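Local coordinates for uncharacterized protein (Bacteroides eggerthii DSM 20697, PDB 4ECO) that is of unknown function but, as a leucine-rich repeat protein, probably binds other proteins through its curved repeat surface, at residues D153-F158 and K173-S178; E380-A385 and S405-S410; S199-R204 and E225-E230. One frame throughout, in Å; residues are numbered along the deposited sequence.

Contact 1 (D153-F158 and K173-S178)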
loop_
_atom_site.group_PDB
_atom_site.type_symbol
_atom_site.label_atom_id
_atom_site.label_comp_id
_atom_site.label_asym_id
_atom_site.label_seq_id
_atom_site.Cartn_x
_atom_site.Cartn_y
_atom_site.Cartn_z
ATOM N N ASP A 153 3.031 0.022 6.533
ATOM C CA ASP A 153 3.221 0.904 7.676
ATOM C C ASP A 153 4.575 1.645 7.515
ATOM O O ASP A 153 5.629 1.008 7.626
ATOM C CB ASP A 153 3.137 0.146 9.009
ATOM C CG ASP A 153 3.130 0.999 10.270
ATOM O OD1 ASP A 153 3.114 2.266 10.151
ATOM O OD2 ASP A 153 3.118 0.410 11.380
ATOM N N PRO A 154 4.564 2.987 7.267
ATOM C CA PRO A 154 5.837 3.713 7.105
ATOM C C PRO A 154 6.716 3.654 8.368
ATOM O O PRO A 154 7.914 3.911 8.253
ATOM C CB PRO A 154 5.388 5.143 6.787
ATOM C CG PRO A 154 3.986 4.994 6.240
ATOM C CD PRO A 154 3.406 3.884 7.053
ATOM N N ARG A 155 6.155 3.253 9.556
ATOM C CA ARG A 155 6.942 3.140 10.795
ATOM C C ARG A 155 7.919 1.931 10.722
ATOM O O ARG A 155 8.853 1.850 11.500
ATOM C CB ARG A 155 6.044 3.047 12.029
ATOM C CG ARG A 155 5.106 4.229 12.160
ATOM C CD ARG A 155 4.166 4.090 13.330
ATOM N NE ARG A 155 3.481 2.807 13.272
ATOM C CZ ARG A 155 2.872 2.230 14.299
ATOM N NH1 ARG A 155 2.861 2.819 15.489
ATOM N NH2 ARG A 155 2.299 1.041 14.154
ATOM N N GLU A 156 7.744 1.055 9.737
ATOM C CA GLU A 156 8.583 -0.111 9.458
ATOM C C GLU A 156 10.075 0.288 9.330
ATOM O O GLU A 156 10.968 -0.459 9.742
ATOM C CB GLU A 156 8.076 -0.791 8.151
ATOM C CG GLU A 156 8.796 -2.062 7.738
ATOM C CD GLU A 156 8.897 -3.183 8.759
ATOM O OE1 GLU A 156 7.918 -3.411 9.510
ATOM O OE2 GLU A 156 9.956 -3.855 8.777
ATOM N N ASP A 157 10.325 1.477 8.788
ATOM C CA ASP A 157 11.659 2.015 8.555
ATOM C C ASP A 157 12.355 2.464 9.828
ATOM O O ASP A 157 13.537 2.842 9.759
ATOM C CB ASP A 157 11.616 3.171 7.562
ATOM C CG ASP A 157 11.435 2.680 6.152
ATOM O OD1 ASP A 157 11.972 1.598 5.832
ATOM O OD2 ASP A 157 10.787 3.396 5.355
ATOM N N PHE A 158 11.657 2.398 10.981
ATOM C CA PHE A 158 12.279 2.671 12.260
ATOM C C PHE A 158 13.205 1.533 12.610
ATOM O O PHE A 158 12.943 0.393 12.227
ATOM C CB PHE A 158 11.235 2.854 13.351
ATOM C CG PHE A 158 10.611 4.210 13.379
ATOM C CD1 PHE A 158 11.401 5.352 13.454
ATOM C CD2 PHE A 158 9.237 4.351 13.483
ATOM C CE1 PHE A 158 10.825 6.612 13.544
ATOM C CE2 PHE A 158 8.657 5.612 13.583
ATOM C CZ PHE A 158 9.456 6.736 13.591
ATOM N N LYS A 173 0.303 1.894 19.035
ATOM C CA LYS A 173 -0.056 0.773 18.155
ATOM C C LYS A 173 1.239 0.063 17.741
ATOM O O LYS A 173 2.181 0.715 17.267
ATOM C CB LYS A 173 -0.865 1.229 16.913
ATOM C CG LYS A 173 -2.138 2.043 17.184
ATOM C CD LYS A 173 -2.877 2.312 15.880
ATOM C CE LYS A 173 -4.088 3.206 16.009
ATOM N NZ LYS A 173 -4.841 3.266 14.722
ATOM N N SER A 174 1.321 -1.246 17.987
ATOM C CA SER A 174 2.517 -2.025 17.657
ATOM C C SER A 174 2.716 -2.059 16.142
ATOM O O SER A 174 1.760 -1.894 15.378
ATOM C CB SER A 174 2.422 -3.437 18.234
ATOM O OG SER A 174 2.450 -3.381 19.652
ATOM N N ILE A 175 3.962 -2.217 15.714
ATOM C CA ILE A 175 4.296 -2.264 14.306
ATOM C C ILE A 175 4.325 -3.736 13.881
ATOM O O ILE A 175 5.174 -4.523 14.339
ATOM C CB ILE A 175 5.641 -1.520 14.042
ATOM C CG1 ILE A 175 5.552 -0.045 14.501
ATOM C CG2 ILE A 175 6.078 -1.648 12.578
ATOM C CD1 ILE A 175 6.834 0.638 14.748
ATOM N N LYS A 176 3.379 -4.090 12.999
ATOM C CA LYS A 176 3.249 -5.418 12.408
ATOM C C LYS A 176 4.321 -5.670 11.350
ATOM O O LYS A 176 4.732 -4.740 10.642
ATOM C CB LYS A 176 1.869 -5.592 11.752
ATOM C CG LYS A 176 0.744 -6.079 12.635
ATOM C CD LYS A 176 -0.439 -6.490 11.728
ATOM C CE LYS A 176 -1.405 -7.499 12.343
ATOM N NZ LYS A 176 -2.168 -8.268 11.306
ATOM N N LYS A 177 4.724 -6.942 11.211
ATOM C CA LYS A 177 5.638 -7.400 10.177
ATOM C C LYS A 177 4.987 -7.147 8.821
ATOM O O LYS A 177 3.764 -7.289 8.678
ATOM C CB LYS A 177 5.967 -8.896 10.376
ATOM C CG LYS A 177 7.005 -9.478 9.404
ATOM C CD LYS A 177 7.198 -10.989 9.594
ATOM C CE LYS A 177 8.185 -11.557 8.603
ATOM N NZ LYS A 177 8.351 -13.017 8.785
ATOM N N SER A 178 5.805 -6.751 7.842
ATOM C CA SER A 178 5.370 -6.436 6.489
ATOM C C SER A 178 4.676 -7.622 5.858
ATOM O O SER A 178 5.145 -8.765 5.974
ATOM C CB SER A 178 6.563 -6.010 5.644
ATOM O OG SER A 178 7.278 -4.944 6.254
#

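Contact 2 (E380-A385 and S405-S410)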
loop_
_atom_site.group_PDB
_atom_site.type_symbol
_atom_site.label_atom_id
_atom_site.label_comp_id
_atom_site.label_asym_id
_atom_site.label_seq_id
_atom_site.Cartn_x
_atom_site.Cartn_y
_atom_site.Cartn_z
ATOM N N GLU A 380 -5.661 6.898 7.038
ATOM C CA GLU A 380 -4.771 6.255 7.996
ATOM C C GLU A 380 -3.335 6.570 7.574
ATOM O O GLU A 380 -2.676 7.362 8.245
ATOM C CB GLU A 380 -5.028 4.730 8.108
ATOM C CG GLU A 380 -4.437 4.132 9.376
ATOM C CD GLU A 380 -4.201 2.634 9.463
ATOM O OE1 GLU A 380 -4.436 1.923 8.458
ATOM O OE2 GLU A 380 -3.766 2.173 10.545
ATOM N N ASN A 381 -2.881 6.000 6.425
ATOM C CA ASN A 381 -1.526 6.171 5.900
ATOM C C ASN A 381 -1.513 6.642 4.448
ATOM O O ASN A 381 -2.343 6.203 3.633
ATOM C CB ASN A 381 -0.733 4.852 5.997
ATOM C CG ASN A 381 -0.442 4.360 7.392
ATOM O OD1 ASN A 381 -0.032 5.107 8.278
ATOM N ND2 ASN A 381 -0.586 3.071 7.607
ATOM N N LEU A 382 -0.534 7.530 4.132
ATOM C CA LEU A 382 -0.253 8.065 2.782
ATOM C C LEU A 382 1.188 7.833 2.427
ATOM O O LEU A 382 2.041 7.763 3.333
ATOM C CB LEU A 382 -0.553 9.559 2.652
ATOM C CG LEU A 382 -1.918 10.079 3.036
ATOM C CD1 LEU A 382 -1.892 11.578 3.043
ATOM C CD2 LEU A 382 -3.008 9.534 2.113
ATOM N N SER A 383 1.479 7.729 1.112
ATOM C CA SER A 383 2.850 7.526 0.671
ATOM C C SER A 383 3.217 8.295 -0.600
ATOM O O SER A 383 2.543 8.207 -1.638
ATOM C CB SER A 383 3.146 6.060 0.443
ATOM O OG SER A 383 4.535 5.930 0.181
ATOM N N PHE A 384 4.354 9.003 -0.493
ATOM C CA PHE A 384 5.017 9.762 -1.538
ATOM C C PHE A 384 6.445 9.257 -1.649
ATOM O O PHE A 384 7.306 9.915 -2.240
ATOM C CB PHE A 384 4.974 11.256 -1.222
ATOM C CG PHE A 384 3.592 11.816 -1.015
ATOM C CD1 PHE A 384 2.996 11.801 0.249
ATOM C CD2 PHE A 384 2.896 12.406 -2.073
ATOM C CE1 PHE A 384 1.722 12.347 0.448
ATOM C CE2 PHE A 384 1.624 12.961 -1.870
ATOM C CZ PHE A 384 1.057 12.943 -0.605
ATOM N N ALA A 385 6.703 8.079 -1.054
ATOM C CA ALA A 385 8.028 7.469 -1.009
ATOM C C ALA A 385 8.579 7.129 -2.408
ATOM O O ALA A 385 7.811 6.863 -3.331
ATOM C CB ALA A 385 7.992 6.222 -0.159
ATOM N N SER A 405 -2.378 8.418 10.756
ATOM C CA SER A 405 -1.459 7.508 11.450
ATOM C C SER A 405 0.004 7.836 11.088
ATOM O O SER A 405 0.768 8.192 11.984
ATOM C CB SER A 405 -1.775 6.045 11.135
ATOM O OG SER A 405 -2.797 5.499 11.960
ATOM N N ALA A 406 0.379 7.755 9.788
ATOM C CA ALA A 406 1.744 7.995 9.311
ATOM C C ALA A 406 1.777 8.451 7.853
ATOM O O ALA A 406 0.960 8.005 7.042
ATOM C CB ALA A 406 2.586 6.728 9.458
ATOM N N ILE A 407 2.770 9.272 7.501
ATOM C CA ILE A 407 2.962 9.740 6.130
ATOM C C ILE A 407 4.396 9.389 5.711
ATOM O O ILE A 407 5.341 9.556 6.489
ATOM C CB ILE A 407 2.609 11.235 5.984
ATOM C CG1 ILE A 407 2.493 11.645 4.518
ATOM C CG2 ILE A 407 3.517 12.174 6.813
ATOM C CD1 ILE A 407 1.549 12.749 4.323
ATOM N N ASP A 408 4.543 8.800 4.522
ATOM C CA ASP A 408 5.853 8.355 4.065
ATOM C C ASP A 408 6.381 9.274 2.995
ATOM O O ASP A 408 5.801 9.362 1.900
ATOM C CB ASP A 408 5.781 6.910 3.555
ATOM C CG ASP A 408 7.109 6.164 3.488
ATOM O OD1 ASP A 408 8.173 6.828 3.428
ATOM O OD2 ASP A 408 7.085 4.919 3.451
ATOM N N PHE A 409 7.476 9.987 3.329
ATOM C CA PHE A 409 8.202 10.860 2.395
ATOM C C PHE A 409 9.634 10.333 2.168
ATOM O O PHE A 409 10.466 11.044 1.589
ATOM C CB PHE A 409 8.244 12.313 2.880
ATOM C CG PHE A 409 6.932 13.037 2.912
ATOM C CD1 PHE A 409 6.358 13.520 1.744
ATOM C CD2 PHE A 409 6.310 13.321 4.121
ATOM C CE1 PHE A 409 5.147 14.213 1.777
ATOM C CE2 PHE A 409 5.099 14.014 4.155
ATOM C CZ PHE A 409 4.518 14.449 2.981
ATOM N N SER A 410 9.916 9.073 2.604
ATOM C CA SER A 410 11.254 8.471 2.483
ATOM C C SER A 410 11.686 8.294 1.002
ATOM O O SER A 410 10.847 8.182 0.102
ATOM C CB SER A 410 11.354 7.143 3.234
ATOM O OG SER A 410 10.711 6.046 2.613
#

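Contact 3 (S199-R204 and E225-E230)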
loop_
_atom_site.group_PDB
_atom_site.type_symbol
_atom_site.label_atom_id
_atom_site.label_comp_id
_atom_site.label_asym_id
_atom_site.label_seq_id
_atom_site.Cartn_x
_atom_site.Cartn_y
_atom_site.Cartn_z
ATOM N N SER A 199 -17.174 -11.816 -25.746
ATOM C CA SER A 199 -18.374 -11.466 -26.487
ATOM C C SER A 199 -19.025 -10.141 -26.011
ATOM O O SER A 199 -19.052 -9.810 -24.822
ATOM C CB SER A 199 -19.392 -12.599 -26.365
ATOM O OG SER A 199 -20.662 -12.283 -26.906
ATOM N N LYS A 200 -19.574 -9.415 -26.982
ATOM C CA LYS A 200 -20.371 -8.205 -26.879
ATOM C C LYS A 200 -21.566 -8.428 -25.940
ATOM O O LYS A 200 -22.010 -7.492 -25.273
ATOM C CB LYS A 200 -20.872 -7.922 -28.312
ATOM C CG LYS A 200 -21.558 -6.602 -28.583
ATOM C CD LYS A 200 -21.971 -6.542 -30.043
ATOM C CE LYS A 200 -22.781 -5.304 -30.348
ATOM N NZ LYS A 200 -23.128 -5.186 -31.798
ATOM N N ALA A 201 -22.066 -9.695 -25.893
ATOM C CA ALA A 201 -23.249 -10.210 -25.183
ATOM C C ALA A 201 -23.316 -9.830 -23.706
ATOM O O ALA A 201 -24.417 -9.844 -23.169
ATOM C CB ALA A 201 -23.323 -11.726 -25.302
ATOM N N VAL A 202 -22.178 -9.456 -23.065
ATOM C CA VAL A 202 -22.090 -9.031 -21.663
ATOM C C VAL A 202 -23.102 -7.833 -21.403
ATOM O O VAL A 202 -23.672 -7.746 -20.309
ATOM C CB VAL A 202 -20.613 -8.697 -21.304
ATOM C CG1 VAL A 202 -20.475 -8.108 -19.902
ATOM C CG2 VAL A 202 -19.751 -9.943 -21.421
HETATM N N MSE A 203 -23.398 -7.009 -22.452
HETATM C CA MSE A 203 -24.377 -5.894 -22.428
HETATM C C MSE A 203 -25.808 -6.359 -22.115
HETATM O O MSE A 203 -26.690 -5.522 -21.885
HETATM C CB MSE A 203 -24.428 -5.187 -23.785
HETATM C CG MSE A 203 -23.136 -4.561 -24.264
HETATM SE SE MSE A 203 -23.530 -3.704 -25.973
HETATM C CE MSE A 203 -21.719 -3.368 -26.609
ATOM N N ARG A 204 -26.065 -7.679 -22.228
ATOM C CA ARG A 204 -27.372 -8.242 -21.939
ATOM C C ARG A 204 -27.526 -8.472 -20.434
ATOM O O ARG A 204 -28.654 -8.439 -19.931
ATOM C CB ARG A 204 -27.593 -9.540 -22.719
ATOM C CG ARG A 204 -29.069 -9.906 -22.869
ATOM C CD ARG A 204 -29.240 -10.921 -23.966
ATOM N NE ARG A 204 -30.631 -11.308 -24.187
ATOM C CZ ARG A 204 -31.228 -12.339 -23.598
ATOM N NH1 ARG A 204 -30.562 -13.102 -22.741
ATOM N NH2 ARG A 204 -32.494 -12.624 -23.870
ATOM N N GLU A 225 -16.536 -5.921 -27.874
ATOM C CA GLU A 225 -16.812 -5.025 -28.999
ATOM C C GLU A 225 -17.734 -5.696 -30.031
ATOM O O GLU A 225 -18.615 -5.043 -30.606
ATOM C CB GLU A 225 -15.527 -4.572 -29.688
ATOM C CG GLU A 225 -14.778 -3.480 -28.953
ATOM C CD GLU A 225 -13.790 -2.714 -29.806
ATOM O OE1 GLU A 225 -13.866 -2.823 -31.055
ATOM O OE2 GLU A 225 -12.957 -1.978 -29.225
ATOM N N ALA A 226 -17.524 -7.002 -30.255
ATOM C CA ALA A 226 -18.222 -7.757 -31.285
ATOM C C ALA A 226 -18.776 -9.085 -30.788
ATOM O O ALA A 226 -18.433 -9.558 -29.698
ATOM C CB ALA A 226 -17.255 -8.025 -32.435
ATOM N N TRP A 227 -19.633 -9.694 -31.623
ATOM C CA TRP A 227 -20.154 -11.017 -31.344
ATOM C C TRP A 227 -19.024 -12.016 -31.490
ATOM O O TRP A 227 -18.130 -11.812 -32.319
ATOM C CB TRP A 227 -21.315 -11.366 -32.270
ATOM C CG TRP A 227 -22.454 -10.393 -32.271
ATOM C CD1 TRP A 227 -22.890 -9.642 -33.328
ATOM C CD2 TRP A 227 -23.348 -10.115 -31.187
ATOM N NE1 TRP A 227 -24.009 -8.925 -32.974
ATOM C CE2 TRP A 227 -24.297 -9.177 -31.654
ATOM C CE3 TRP A 227 -23.441 -10.569 -29.858
ATOM C CZ2 TRP A 227 -25.312 -8.671 -30.836
ATOM C CZ3 TRP A 227 -24.460 -10.076 -29.058
ATOM C CH2 TRP A 227 -25.369 -9.126 -29.544
ATOM N N GLU A 228 -19.025 -13.064 -30.667
ATOM C CA GLU A 228 -18.003 -14.097 -30.750
ATOM C C GLU A 228 -18.190 -14.789 -32.084
ATOM O O GLU A 228 -17.229 -15.011 -32.812
ATOM C CB GLU A 228 -18.106 -15.044 -29.552
ATOM C CG GLU A 228 -16.966 -16.033 -29.445
ATOM C CD GLU A 228 -17.061 -17.249 -30.345
ATOM O OE1 GLU A 228 -18.167 -17.828 -30.483
ATOM O OE2 GLU A 228 -16.007 -17.629 -30.902
ATOM N N ASN A 229 -19.457 -15.037 -32.426
ATOM C CA ASN A 229 -19.913 -15.615 -33.679
ATOM C C ASN A 229 -21.289 -15.006 -33.993
ATOM O O ASN A 229 -22.291 -15.390 -33.386
ATOM C CB ASN A 229 -19.941 -17.144 -33.576
ATOM C CG ASN A 229 -20.692 -17.865 -34.671
ATOM O OD1 ASN A 229 -20.793 -17.412 -35.822
ATOM N ND2 ASN A 229 -21.227 -19.030 -34.323
ATOM N N GLU A 230 -21.331 -14.054 -34.939
ATOM C CA GLU A 230 -22.556 -13.356 -35.331
ATOM C C GLU A 230 -23.642 -14.294 -35.921
ATOM O O GLU A 230 -24.799 -13.873 -36.003
ATOM C CB GLU A 230 -22.260 -12.230 -36.331
ATOM C CG GLU A 230 -21.620 -12.674 -37.632
ATOM C CD GLU A 230 -21.557 -11.600 -38.697
ATOM O OE1 GLU A 230 -22.450 -10.717 -38.721
ATOM O OE2 GLU A 230 -20.635 -11.671 -39.543
#

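Contact 1 (D153-F158 and K173-S178)
The guanidinium of Arg155 reaches across to the backbone of 173-178 and fastens on two successive carbonyls. NH1 donates to Lys173 O at 2.8 Å, with an N-H...O angle of 145°. From NH2 come two weak bonds, to the same Lys173 O and to Ser174 O, the latter at 3.2 Å. Lys173 O is thus shared by both terminal nitrogens, while NH2 has a further duty on its own segment. There Asp153 takes the NE/NH2 edge of the guanidinium in a side-on salt bridge. Its OD2 lies 3.0 Å from Arg155 NH2, in the guanidinium plane, and NE reaches both carboxylate oxygens. Asp153 OD1 also accepts the backbone N of Arg155 at 3.3 Å, approached from above the carboxylate plane, which closes an Asx turn. All three guanidinium nitrogens therefore have acceptors, and the bend in the arginine chain (chi3 -52°) carries the group round to the carboxylate of Asp153. Ile175 packs over one guanidinium face, its CG1 3.4 Å from NH2, and its CD1 lies 3.7 Å from Arg155 CB. Ser178 OG rests against the carboxylate carbon of Glu156, whose OE2 is instead paired in a salt bridge with Lys163.

The two segments precede and follow helix 160-168 in the chain. Arg155 and Ile175 both lean on Ile166 of that helix, and Asn167 OD1 accepts the backbone N of Ile175. Pro154 packs on Ala406 and Asp408 of strand 404-408, while Arg155 and Phe158 touch Ser437 of strand 435-439.

Contact 2 (E380-A385 and S405-S410)
Leu382 and Ile407 are paired neighbours in two parallel strands of adjacent leucine-rich repeats, 381-383 and 406-408, whose axes run 4.8 Å apart. Asp408 N donates to Leu382 O at 3.0 Å, and Phe384 N to Asp408 O at 2.8 Å. On the hydrophobic side, Ile407 CD1 touches both Leu382 CD1 and Phe384 CE1. Phe384 and Phe409 lie side by side with ring planes 9° apart but slid nearly out of overlap.

Asp408 projects from the other face, beside Ser383. Its CB lies 3.7 Å from Ser383 OG, and CG comes near Ala385 CB. With CG anti to the backbone N (chi1 -160°), the carboxylate is carried over Ala385, Asp408 OD1 lying 3.6 Å from Ala385 CB and OD2 near the same methyl. Ser410 N donates to Asp408 OD1 at 3.0 Å, making an Asx turn, and Ser410 OG donates to the same oxygen at its syn lone pair, 2.8 Å away. Were this aspartate an alanine, Ser410 N and OG would probably lose their shared acceptor, leaving the turn less firmly held.

Ser383 OG matches this by accepting Ala385 N in an ST turn. The contact is thus two-sided: apolar packing of Leu382, Ile407 and the two phenylalanines, and, on the other face, polar turns consistent with a role in setting how the chain leaves each strand.

Contact 3 (S199-R204 and E225-E230)
Lys200 N donates to Ala226 O at 2.9 Å with an N-H...O angle of 149°, the one backbone bond that joins 199-204 to 225-230. Lys200 N stands above the plane of the Ala226 carbonyl, 47° out of it. The contact lies within the leucine-rich repeat fold: 199-204, largely a 3-10 segment, precedes strand 210-214 of the parallel repeat strands, and 225-230 is in the loop that follows it.

Ser199 lies at the start of the 3-10 segment, where its OG accepts a bond from Ala201 N at 3.1 Å in an ST turn. The same hydroxyl is hydrogen-bonded to Asp99 OD1, an oxygen that also receives Glu228 N, while Asn229 N goes to Asp99 OD2. One carboxylate from an earlier loop thus holds both sides of the contact. Glu228 itself turns its carboxylate toward Arg96, with which it forms a salt bridge.

Between these polar points the side chain of Lys200 runs out fully extended. Its CB packs on the Ala226 carbonyl, and CD passes 3.7 Å from Glu225 O. The aliphatic chain crosses the indole of Trp227 obliquely in a CH-pi contact, so the methylene part of the lysine covers one ring face. The far rim of the same indole approaches Ala201, whose CB is 4.3 Å from CZ3. Trp227 also touches Ala235 and Tyr238 of helix 233-238, which connects this contact to the next element of the chain. Directly above the six-membered ring, Lys200 CD sits 3.9 Å from the centroid and only 13° off the ring normal.

In the fold
From the N terminus, contact 1 comes first, closing the loop that carries helix 160-168 within the long excursion between the neighbouring strands 109-111 and 210-214. Contact 3 follows as that excursion ends, bringing together the segments before and after strand 210-214. Contact 2 comes last and joins consecutive repeats across the loop that separates strands 381-383 and 404-408. The three closures run in series, neither nested nor crossed. In space, however, contacts 1 and 2 meet, with centres about 12 Å apart: Asp157 lies against Ser410, where the excursion is seated on the repeats. Contact 3 stands apart, its centre about 48 Å from that of contact 1.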